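Local coordinates for protein CRISPR system Cmr subunit Cmr1-1 (Pyrococcus furiosus, PDB 4W8Z) that binds RNA and, with Cmr6, caps the elongated type III-B Cmr ribonucleoprotein complex, part of a CRISPR immune system against mobile genetic elements, at residues 109-113 with 114-118. Sequence-based numbering, arbitrary orientation.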
loop_
_atom_site.group_PDB
_atom_site.type_symbol
_atom_site.label_atom_id
_atom_site.label_comp_id
_atom_site.label_asym_id
_atom_site.label_seq_id
_atom_site.Cartn_x
_atom_site.Cartn_y
_atom_site.Cartn_z
ATOM N N ASN A 109 17.185 6.405 -6.117
ATOM C CA ASN A 109 18.484 6.436 -6.771
ATOM C C ASN A 109 19.056 7.852 -6.827
ATOM O O ASN A 109 20.265 8.050 -6.704
ATOM C CB ASN A 109 18.362 5.851 -8.179
ATOM C CG ASN A 109 19.704 5.559 -8.812
ATOM O OD1 ASN A 109 20.736 5.577 -8.143
ATOM N ND2 ASN A 109 19.696 5.278 -10.109
ATOM N N LEU A 110 18.176 8.835 -6.997
ATOM C CA LEU A 110 18.592 10.227 -7.098
ATOM C C LEU A 110 19.008 10.780 -5.739
ATOM O O LEU A 110 20.011 11.485 -5.630
ATOM C CB LEU A 110 17.472 11.080 -7.696
ATOM C CG LEU A 110 17.797 12.566 -7.878
ATOM C CD1 LEU A 110 19.080 12.738 -8.668
ATOM C CD2 LEU A 110 16.651 13.286 -8.556
ATOM N N LEU A 111 18.230 10.470 -4.708
ATOM C CA LEU A 111 18.591 10.845 -3.347
ATOM C C LEU A 111 19.910 10.191 -2.955
ATOM O O LEU A 111 20.724 10.785 -2.248
ATOM C CB LEU A 111 17.490 10.446 -2.364
ATOM C CG LEU A 111 16.199 11.265 -2.418
ATOM C CD1 LEU A 111 15.100 10.591 -1.616
ATOM C CD2 LEU A 111 16.446 12.681 -1.908
ATOM N N GLY A 112 20.112 8.962 -3.424
ATOM C CA GLY A 112 21.337 8.229 -3.169
ATOM C C GLY A 112 22.564 8.937 -3.709
ATOM O O GLY A 112 23.539 9.132 -2.985
ATOM N N LYS A 113 22.514 9.326 -4.979
ATOM C CA LYS A 113 23.639 10.002 -5.620
ATOM C C LYS A 113 23.919 11.366 -4.989
ATOM O O LYS A 113 25.073 11.753 -4.817
ATOM C CB LYS A 113 23.384 10.169 -7.119
ATOM C CG LYS A 113 23.246 8.866 -7.889
ATOM C CD LYS A 113 22.824 9.131 -9.329
ATOM C CE LYS A 113 22.516 7.835 -10.069
ATOM N NZ LYS A 113 21.905 8.089 -11.405
ATOM N N ARG A 114 22.858 12.090 -4.642
ATOM C CA ARG A 114 22.997 13.399 -4.009
ATOM C C ARG A 114 23.483 13.290 -2.563
ATOM O O ARG A 114 23.754 14.300 -1.917
ATOM C CB ARG A 114 21.669 14.158 -4.037
ATOM C CG ARG A 114 21.286 14.759 -5.373
ATOM C CD ARG A 114 20.347 15.937 -5.149
ATOM N NE ARG A 114 19.420 15.681 -4.045
ATOM C CZ ARG A 114 18.733 16.626 -3.407
ATOM N NH1 ARG A 114 18.871 17.899 -3.757
ATOM N NH2 ARG A 114 17.915 16.300 -2.415
ATOM N N GLY A 115 23.573 12.066 -2.054
ATOM C CA GLY A 115 24.026 11.837 -0.694
ATOM C C GLY A 115 23.015 12.219 0.373
ATOM O O GLY A 115 23.359 12.322 1.549
ATOM N N THR A 116 21.762 12.425 -0.027
ATOM C CA THR A 116 20.713 12.791 0.922
ATOM C C THR A 116 20.338 11.601 1.811
ATOM O O THR A 116 19.910 11.776 2.955
ATOM C CB THR A 116 19.465 13.323 0.192
ATOM O OG1 THR A 116 19.843 14.415 -0.657
ATOM C CG2 THR A 116 18.421 13.812 1.184
ATOM N N ILE A 117 20.506 10.391 1.288
ATOM C CA ILE A 117 20.353 9.190 2.103
ATOM C C ILE A 117 21.571 8.286 1.938
ATOM O O ILE A 117 22.162 8.214 0.859
ATOM C CB ILE A 117 19.068 8.403 1.752
ATOM C CG1 ILE A 117 19.098 7.919 0.304
ATOM C CG2 ILE A 117 17.829 9.250 1.998
ATOM C CD1 ILE A 117 17.835 7.195 -0.111
ATOM N N THR A 118 21.948 7.605 3.017
ATOM C CA THR A 118 23.112 6.728 2.997
ATOM C C THR A 118 22.763 5.314 3.445
ATOM O O THR A 118 23.417 4.347 3.049
ATOM C CB THR A 118 24.245 7.273 3.891
ATOM O OG1 THR A 118 23.694 7.779 5.113
ATOM C CG2 THR A 118 24.985 8.391 3.180
#
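L111 packs against T116 and I117 where helix 106-113 ends in a Schellman motif within the RAMP-superfamily region of Cmr1, and its side chain joins the last helical turn to the loop that runs on into strand 119-120. L111 CB lies 4.0 Å from I117 CD1 and as far from I117 CG1. I117 reaches back to the helix because its CG1 sits between its own backbone N and carbonyl carbon (chi1 62°), with CD1 extended beyond. At the tip of L111, CD2 lies 3.7 Å from T116 CB, with T116 CG2 almost as close; the same methyl stands at the edge of the R114 guanidinium, near its plane. Outside the turn, L111 also touches F157, while T116 and I117 meet L26 and L23. Backbone bonds close the turn. R114 N donates to L110 O one helical turn back, and G115, with its positive phi (73°), turns the chain out of the helix. G115 N bonds G112 O from above the carbonyl plane. Beyond it, T116 N donates to L111 O, five residues back, the bond that marks the Schellman motif (2.9 Å), in the carbonyl plane with a bent N-H...O angle of 136°.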